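PDB 3QR0: phospholipase C-beta (PLC-beta) from Sepia officinalis, which is a multidomain phospholipase C of the beta class, with PH, EF-hand-like, TIM-barrel and C2 domains, and binds a calcium ion in its barrel. Local coordinates for residues S336-Y341 and C366-C371; V412-E417 and I466-K471. All blocks are in the same frame, centred on the assembly; numbering follows the deposited sequence.

Contact 1: residues S336-Y341 and C366-C371; sequences SSHNTY and CLELDC. With CA (calcium ion), chain B.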
ATOM      1  N   SER A 336       6.261  -3.866   9.049  1.00 19.58           N
ATOM      2  CA  SER A 336       7.089  -3.337  10.136  1.00 19.78           C
ATOM      3  C   SER A 336       7.830  -2.031   9.822  1.00 19.81           C
ATOM      4  O   SER A 336       8.421  -1.872   8.747  1.00 18.80           O
ATOM      5  CB  SER A 336       8.122  -4.386  10.545  1.00 20.30           C
ATOM      6  OG  SER A 336       7.489  -5.570  10.990  1.00 21.27           O
ATOM      7  N   SER A 337       7.825  -1.127  10.803  1.00 19.99           N
ATOM      8  CA  SER A 337       8.435   0.193  10.698  1.00 20.58           C
ATOM      9  C   SER A 337       9.644   0.338  11.634  1.00 21.31           C
ATOM     10  O   SER A 337       9.597  -0.097  12.781  1.00 21.61           O
ATOM     11  CB  SER A 337       7.387   1.252  11.050  1.00 20.67           C
ATOM     12  OG  SER A 337       7.988   2.486  11.378  1.00 22.05           O
ATOM     13  N   HIS A 338      10.714   0.960  11.135  1.00 21.78           N
ATOM     14  CA  HIS A 338      11.918   1.271  11.926  1.00 22.44           C
ATOM     15  C   HIS A 338      11.946   2.747  12.368  1.00 22.95           C
ATOM     16  O   HIS A 338      11.545   3.625  11.597  1.00 23.00           O
ATOM     17  CB  HIS A 338      13.180   0.988  11.096  1.00 22.62           C
ATOM     18  CG  HIS A 338      14.448   1.468  11.739  1.00 22.80           C
ATOM     19  ND1 HIS A 338      15.198   2.506  11.232  1.00 22.90           N
ATOM     20  CD2 HIS A 338      15.091   1.052  12.855  1.00 23.49           C
ATOM     21  CE1 HIS A 338      16.249   2.708  12.007  1.00 23.09           C
ATOM     22  NE2 HIS A 338      16.207   1.839  13.001  1.00 22.88           N
ATOM     23  N   ASN A 339      12.479   3.006  13.574  1.00 23.47           N
ATOM     24  CA  ASN A 339      12.536   4.362  14.187  1.00 23.28           C
ATOM     25  C   ASN A 339      11.354   5.195  13.709  1.00 22.84           C
ATOM     26  O   ASN A 339      11.507   6.229  13.047  1.00 22.87           O
ATOM     27  CB  ASN A 339      13.874   5.084  13.907  1.00 23.50           C
ATOM     28  CG  ASN A 339      15.029   4.608  14.807  1.00 23.91           C
ATOM     29  OD1 ASN A 339      14.843   3.823  15.741  1.00 21.46           O
ATOM     30  ND2 ASN A 339      16.234   5.102  14.521  1.00 23.77           N
ATOM     31  N   THR A 340      10.175   4.703  14.060  1.00 22.68           N
ATOM     32  CA  THR A 340       8.900   5.168  13.528  1.00 22.35           C
ATOM     33  C   THR A 340       8.660   6.652  13.785  1.00 22.07           C
ATOM     34  O   THR A 340       8.041   7.342  12.969  1.00 22.25           O
ATOM     35  CB  THR A 340       7.755   4.354  14.168  1.00 22.44           C
ATOM     36  OG1 THR A 340       8.060   2.956  14.073  1.00 22.87           O
ATOM     37  CG2 THR A 340       6.414   4.645  13.489  1.00 22.27           C
ATOM     38  N   TYR A 341       9.158   7.126  14.925  1.00 21.62           N
ATOM     39  CA  TYR A 341       9.051   8.527  15.337  1.00 21.34           C
ATOM     40  C   TYR A 341       9.697   9.541  14.379  1.00 21.14           C
ATOM     41  O   TYR A 341       9.320  10.709  14.387  1.00 20.80           O
ATOM     42  CB  TYR A 341       9.620   8.717  16.764  1.00 21.66           C
ATOM     43  CG  TYR A 341      11.062   8.278  16.918  1.00 21.60           C
ATOM     44  CD1 TYR A 341      12.104   9.190  16.761  1.00 21.04           C
ATOM     45  CD2 TYR A 341      11.384   6.955  17.217  1.00 19.72           C
ATOM     46  CE1 TYR A 341      13.425   8.799  16.891  1.00 20.98           C
ATOM     47  CE2 TYR A 341      12.698   6.553  17.339  1.00 20.77           C
ATOM     48  CZ  TYR A 341      13.719   7.483  17.180  1.00 21.02           C
ATOM     49  OH  TYR A 341      15.029   7.095  17.300  1.00 20.54           O
ATOM     50  N   CYS A 366       4.054  -3.328  13.291  1.00 22.65           N
ATOM     51  CA  CYS A 366       5.182  -3.333  14.213  1.00 23.17           C
ATOM     52  C   CYS A 366       5.888  -1.987  14.155  1.00 22.81           C
ATOM     53  O   CYS A 366       6.325  -1.551  13.086  1.00 22.42           O
ATOM     54  CB  CYS A 366       6.153  -4.467  13.889  1.00 23.46           C
ATOM     55  SG  CYS A 366       7.565  -4.608  15.051  1.00 26.76           S
ATOM     56  N   LEU A 367       5.981  -1.343  15.312  1.00 22.55           N
ATOM     57  CA  LEU A 367       6.488   0.016  15.431  1.00 22.92           C
ATOM     58  C   LEU A 367       7.655   0.042  16.391  1.00 23.18           C
ATOM     59  O   LEU A 367       7.826  -0.879  17.200  1.00 23.84           O
ATOM     60  CB  LEU A 367       5.402   0.944  15.977  1.00 23.04           C
ATOM     61  CG  LEU A 367       3.986   0.795  15.430  1.00 23.47           C
ATOM     62  CD1 LEU A 367       3.033   1.671  16.241  1.00 23.49           C
ATOM     63  CD2 LEU A 367       3.923   1.142  13.956  1.00 22.66           C
ATOM     64  N   GLU A 368       8.444   1.109  16.321  1.00 22.94           N
ATOM     65  CA  GLU A 368       9.566   1.282  17.224  1.00 23.20           C
ATOM     66  C   GLU A 368       9.444   2.572  18.031  1.00 23.14           C
ATOM     67  O   GLU A 368       9.083   3.623  17.496  1.00 23.19           O
ATOM     68  CB  GLU A 368      10.870   1.276  16.443  1.00 23.47           C
ATOM     69  CG  GLU A 368      12.116   1.297  17.321  1.00 24.68           C
ATOM     70  CD  GLU A 368      13.379   1.024  16.539  1.00 26.18           C
ATOM     71  OE1 GLU A 368      13.290   0.899  15.301  1.00 28.58           O
ATOM     72  OE2 GLU A 368      14.464   0.943  17.154  1.00 26.44           O
ATOM     73  N   LEU A 369       9.745   2.467  19.320  1.00 23.11           N
ATOM     74  CA  LEU A 369       9.740   3.592  20.241  1.00 23.19           C
ATOM     75  C   LEU A 369      11.088   3.602  20.958  1.00 23.36           C
ATOM     76  O   LEU A 369      11.391   2.685  21.730  1.00 23.64           O
ATOM     77  CB  LEU A 369       8.599   3.459  21.262  1.00 23.42           C
ATOM     78  CG  LEU A 369       7.131   3.541  20.800  1.00 23.42           C
ATOM     79  CD1 LEU A 369       6.700   2.344  19.945  1.00 22.68           C
ATOM     80  CD2 LEU A 369       6.201   3.660  22.007  1.00 23.07           C
ATOM     81  N   ASP A 370      11.899   4.623  20.672  1.00 23.08           N
ATOM     82  CA  ASP A 370      13.191   4.823  21.333  1.00 23.15           C
ATOM     83  C   ASP A 370      12.970   5.726  22.533  1.00 23.77           C
ATOM     84  O   ASP A 370      12.808   6.943  22.377  1.00 23.41           O
ATOM     85  CB  ASP A 370      14.202   5.494  20.391  1.00 22.90           C
ATOM     86  CG  ASP A 370      14.710   4.573  19.300  1.00 22.14           C
ATOM     87  OD1 ASP A 370      14.195   3.447  19.129  1.00 21.47           O
ATOM     88  OD2 ASP A 370      15.638   4.989  18.575  1.00 22.83           O
ATOM     89  N   CYS A 371      12.994   5.140  23.729  1.00 24.56           N
ATOM     90  CA  CYS A 371      12.623   5.855  24.949  1.00 25.78           C
ATOM     91  C   CYS A 371      13.845   6.354  25.724  1.00 26.36           C
ATOM     92  O   CYS A 371      14.766   5.587  25.999  1.00 26.53           O
ATOM     93  CB  CYS A 371      11.763   4.957  25.838  1.00 26.15           C
ATOM     94  SG  CYS A 371      10.354   4.243  24.960  1.00 28.77           S
TER
HETATM   95 CA    CA B1000      15.961   2.762  17.418  1.00 22.54          CA
HETATM   96  O   HOH W   1      17.150   1.581  15.651  1.00 21.27           O
HETATM   97  O   HOH W   2      18.091   3.847  16.844  1.00 20.83           O
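E368 leaves its strand with CG anti to the backbone N (chi1 -174°) and an extended chain beyond, which carries its carboxylate across to N339 at the calcium ion. Y341 instead sets its ring between its own backbone N and carbonyl carbon (chi1 57°), bringing the hydroxyl to D370. The contact lies in the TIM barrel formed by the X and Y regions of the phospholipase C family, where the loop 336-341 runs roughly along strand 366-371, on the side that bears E368 and D370. The two oxygens of E368 divide their work. E368 OE2 binds calcium at 2.4 Å, whereas E368 OE1 accepts a hydrogen bond from the backbone N of N339 at 2.8 Å from above the carboxylate plane and also forms a salt bridge with R570. The H338 ring runs alongside this carboxylate; its NE2 bonds to a calcium-bound water and its ND1 to N599. N339 OD1 reaches the metal at 2.3 Å, with its amide nearly perpendicular to the carboxylate of D370, and ND2 is held by Q346. D370 chelates calcium through both oxygens. The negative charges gathered here are probably balanced largely by the metal, which draws acceptor oxygens close together. Farther back, S337 N bonds to C366 O at 2.8 Å, while E368 N points at T340 OG1 at 2.9 Å, an oxygen that S337 OG also grips. D370 OD2 binds the metal and also accepts from Y341 OH, 2.5 Å away, which meets it from 54° out of the carboxylate plane.

Contact 2: residues V412-E417 and I466-K471; sequences VILSFE and ILIKNK. With CA (calcium ion), chain B.
K469 NZ is gripped by S415 OG at 3.0 Å and by a water. The lysine chain, straight as far as CE, bends at its last torsion (chi4 -61°) to turn the ammonium back over the serine, whose CB also meets the lysine CD. The same water donates to K469 O and F416 O, so it joins the lysine end to the backbones of both strands, and K469 O takes a second bond from F416 N at 2.9 Å. Three more backbone bonds pair the strands in parallel: L467 N to V412 O, L414 N to L467 O, and K469 N to L414 O. These are neighbouring strands of the TIM barrel, joined by a beta-alpha-beta connection through helix 422-436, and the axes of the two short strands approach to 4.6 Å and cross at -24°. S415 and K469 lie on one face with I413 and L467; L414, I466 and I468 lie on the other, where F436 of the connecting helix packs against L414 and I466. On that second face L414 CD1 touches both I466 CG2, 3.6 Å away, and I468 CD1. The F416 ring then carries the apolar layer onward, its CD2 and CE2 lying against the CG2 methyl of I468. N470 crosses beside it, OD1 3.3 Å from F416 CB and hydrogen-bonded to N418, while ND2 turns back to K471 O. One residue past F416, the extended side chain of E417 puts OE1 2.4 Å from the calcium ion, and H419 and T503 hold OE2.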
ATOM      1  N   VAL A 412      -0.645  -5.693  17.071  1.00 21.04           N
ATOM      2  CA  VAL A 412       0.418  -4.725  16.910  1.00 21.06           C
ATOM      3  C   VAL A 412       1.542  -5.097  17.860  1.00 21.13           C
ATOM      4  O   VAL A 412       1.296  -5.543  18.974  1.00 22.03           O
ATOM      5  CB  VAL A 412      -0.092  -3.293  17.178  1.00 21.11           C
ATOM      6  CG1 VAL A 412       1.073  -2.309  17.400  1.00 20.75           C
ATOM      7  CG2 VAL A 412      -0.981  -2.838  16.027  1.00 20.42           C
ATOM      8  N   ILE A 413       2.776  -4.953  17.395  1.00 20.98           N
ATOM      9  CA  ILE A 413       3.951  -5.202  18.221  1.00 20.89           C
ATOM     10  C   ILE A 413       4.718  -3.891  18.356  1.00 20.78           C
ATOM     11  O   ILE A 413       5.044  -3.247  17.358  1.00 20.04           O
ATOM     12  CB  ILE A 413       4.857  -6.290  17.602  1.00 21.01           C
ATOM     13  CG1 ILE A 413       4.111  -7.627  17.517  1.00 21.71           C
ATOM     14  CG2 ILE A 413       6.127  -6.459  18.435  1.00 21.06           C
ATOM     15  CD1 ILE A 413       4.742  -8.648  16.541  1.00 22.32           C
ATOM     16  N   LEU A 414       4.986  -3.482  19.591  1.00 21.15           N
ATOM     17  CA  LEU A 414       5.754  -2.271  19.843  1.00 21.26           C
ATOM     18  C   LEU A 414       7.161  -2.647  20.269  1.00 21.62           C
ATOM     19  O   LEU A 414       7.359  -3.272  21.308  1.00 21.92           O
ATOM     20  CB  LEU A 414       5.092  -1.418  20.922  1.00 21.41           C
ATOM     21  CG  LEU A 414       3.633  -1.030  20.675  1.00 21.65           C
ATOM     22  CD1 LEU A 414       3.133  -0.149  21.808  1.00 20.52           C
ATOM     23  CD2 LEU A 414       3.467  -0.328  19.335  1.00 20.41           C
ATOM     24  N   SER A 415       8.131  -2.272  19.445  1.00 21.79           N
ATOM     25  CA  SER A 415       9.537  -2.525  19.715  1.00 22.55           C
ATOM     26  C   SER A 415      10.090  -1.360  20.532  1.00 23.24           C
ATOM     27  O   SER A 415      10.275  -0.253  20.010  1.00 23.09           O
ATOM     28  CB  SER A 415      10.310  -2.698  18.400  1.00 22.18           C
ATOM     29  OG  SER A 415      11.695  -2.896  18.638  1.00 23.65           O
ATOM     30  N   PHE A 416      10.317  -1.612  21.820  1.00 24.25           N
ATOM     31  CA  PHE A 416      10.904  -0.634  22.725  1.00 25.06           C
ATOM     32  C   PHE A 416      12.428  -0.730  22.696  1.00 25.47           C
ATOM     33  O   PHE A 416      12.998  -1.791  22.938  1.00 26.05           O
ATOM     34  CB  PHE A 416      10.424  -0.853  24.163  1.00 25.76           C
ATOM     35  CG  PHE A 416       9.062  -0.276  24.454  1.00 26.92           C
ATOM     36  CD1 PHE A 416       8.898   0.681  25.443  1.00 29.01           C
ATOM     37  CD2 PHE A 416       7.944  -0.694  23.741  1.00 28.09           C
ATOM     38  CE1 PHE A 416       7.632   1.216  25.719  1.00 29.61           C
ATOM     39  CE2 PHE A 416       6.684  -0.164  24.005  1.00 28.31           C
ATOM     40  CZ  PHE A 416       6.529   0.789  24.997  1.00 29.26           C
ATOM     41  N   GLU A 417      13.082   0.381  22.391  1.00 25.25           N
ATOM     42  CA  GLU A 417      14.507   0.520  22.638  1.00 25.75           C
ATOM     43  C   GLU A 417      14.587   1.400  23.878  1.00 26.29           C
ATOM     44  O   GLU A 417      14.403   2.614  23.810  1.00 26.13           O
ATOM     45  CB  GLU A 417      15.209   1.153  21.445  1.00 25.44           C
ATOM     46  CG  GLU A 417      16.711   1.041  21.487  1.00 26.20           C
ATOM     47  CD  GLU A 417      17.378   1.911  20.440  1.00 26.29           C
ATOM     48  OE1 GLU A 417      17.082   1.733  19.240  1.00 25.31           O
ATOM     49  OE2 GLU A 417      18.193   2.774  20.822  1.00 27.07           O
ATOM     50  N   ILE A 466      -2.128  -5.345  21.638  1.00 23.74           N
ATOM     51  CA  ILE A 466      -0.837  -4.689  21.482  1.00 23.41           C
ATOM     52  C   ILE A 466       0.164  -5.457  22.333  1.00 23.76           C
ATOM     53  O   ILE A 466      -0.052  -5.648  23.536  1.00 23.87           O
ATOM     54  CB  ILE A 466      -0.899  -3.220  21.946  1.00 23.57           C
ATOM     55  CG1 ILE A 466      -1.780  -2.403  20.994  1.00 22.98           C
ATOM     56  CG2 ILE A 466       0.516  -2.610  22.022  1.00 23.47           C
ATOM     57  CD1 ILE A 466      -2.289  -1.100  21.591  1.00 22.61           C
ATOM     58  N   LEU A 467       1.231  -5.936  21.695  1.00 23.48           N
ATOM     59  CA  LEU A 467       2.285  -6.672  22.384  1.00 24.01           C
ATOM     60  C   LEU A 467       3.506  -5.789  22.568  1.00 23.96           C
ATOM     61  O   LEU A 467       3.845  -4.988  21.687  1.00 23.37           O
ATOM     62  CB  LEU A 467       2.669  -7.938  21.615  1.00 24.16           C
ATOM     63  CG  LEU A 467       1.649  -9.072  21.703  1.00 25.47           C
ATOM     64  CD1 LEU A 467       0.548  -8.857  20.687  1.00 26.31           C
ATOM     65  CD2 LEU A 467       2.324 -10.429  21.492  1.00 27.78           C
ATOM     66  N   ILE A 468       4.153  -5.936  23.719  1.00 24.40           N
ATOM     67  CA  ILE A 468       5.330  -5.152  24.054  1.00 24.86           C
ATOM     68  C   ILE A 468       6.579  -5.996  23.905  1.00 25.06           C
ATOM     69  O   ILE A 468       6.707  -7.037  24.549  1.00 25.27           O
ATOM     70  CB  ILE A 468       5.296  -4.633  25.512  1.00 25.54           C
ATOM     71  CG1 ILE A 468       3.997  -3.872  25.791  1.00 25.99           C
ATOM     72  CG2 ILE A 468       6.509  -3.737  25.775  1.00 25.68           C
ATOM     73  CD1 ILE A 468       3.767  -2.688  24.883  1.00 25.51           C
ATOM     74  N   LYS A 469       7.496  -5.524  23.065  1.00 25.10           N
ATOM     75  CA  LYS A 469       8.816  -6.120  22.910  1.00 25.73           C
ATOM     76  C   LYS A 469       9.814  -5.254  23.674  1.00 26.64           C
ATOM     77  O   LYS A 469      10.120  -4.127  23.272  1.00 26.18           O
ATOM     78  CB  LYS A 469       9.191  -6.214  21.429  1.00 25.30           C
ATOM     79  CG  LYS A 469      10.647  -6.582  21.148  1.00 25.95           C
ATOM     80  CD  LYS A 469      10.976  -6.439  19.668  1.00 26.09           C
ATOM     81  CE  LYS A 469      12.476  -6.313  19.426  1.00 26.76           C
ATOM     82  NZ  LYS A 469      13.082  -5.103  20.080  1.00 28.59           N
ATOM     83  N   ASN A 470      10.301  -5.793  24.786  1.00 27.98           N
ATOM     84  CA  ASN A 470      11.246  -5.112  25.660  1.00 29.24           C
ATOM     85  C   ASN A 470      12.027  -6.164  26.426  1.00 30.57           C
ATOM     86  O   ASN A 470      11.528  -7.270  26.645  1.00 30.38           O
ATOM     87  CB  ASN A 470      10.499  -4.195  26.632  1.00 29.44           C
ATOM     88  CG  ASN A 470      11.421  -3.250  27.386  1.00 30.59           C
ATOM     89  OD1 ASN A 470      11.623  -2.108  26.975  1.00 30.66           O
ATOM     90  ND2 ASN A 470      11.977  -3.717  28.501  1.00 30.59           N
ATOM     91  N   LYS A 471      13.249  -5.826  26.826  1.00 31.96           N
ATOM     92  CA  LYS A 471      14.048  -6.722  27.655  1.00 33.68           C
ATOM     93  C   LYS A 471      13.242  -7.109  28.890  1.00 35.11           C
ATOM     94  O   LYS A 471      12.467  -6.298  29.409  1.00 34.54           O
ATOM     95  CB  LYS A 471      15.358  -6.054  28.085  1.00 34.11           C
ATOM     96  CG  LYS A 471      16.359  -5.846  26.955  1.00 34.19           C
ATOM     97  CD  LYS A 471      17.424  -4.809  27.319  1.00 35.18           C
ATOM     98  CE  LYS A 471      18.361  -5.299  28.410  1.00 35.95           C
ATOM     99  NZ  LYS A 471      19.518  -4.361  28.591  1.00 36.40           N
TER
HETATM  100 CA    CA B1000      15.961   2.762  17.418  1.00 22.54          CA
HETATM  101  O   HOH W   3      13.107  -4.314  22.718  1.00 38.12           O
HETATM  102  O   HOH W   2      18.091   3.847  16.844  1.00 20.83           O
HETATM  103  O   HOH W   1      17.150   1.581  15.651  1.00 21.27           O

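How the contacts relate
Contacts 1 and 2 lie side by side in one barrel sheet, their centres about 9 Å apart, because strand 366-371 of the first is the parallel neighbour of strand 412-417 of the second. S415 forms part of the seam: its backbone N lies 2.7 Å from L367 O and its O 2.9 Å from L369 N, both probable hydrogen bonds. E368 CG also packs on S415 O at 3.6 Å. The two contacts converge on the calcium ion, for which contact 1 supplies N339, E368 and D370 and contact 2 adds E417; two waters complete the shell. Strand 466-469 borders the site's second strand without itself supplying a metal ligand.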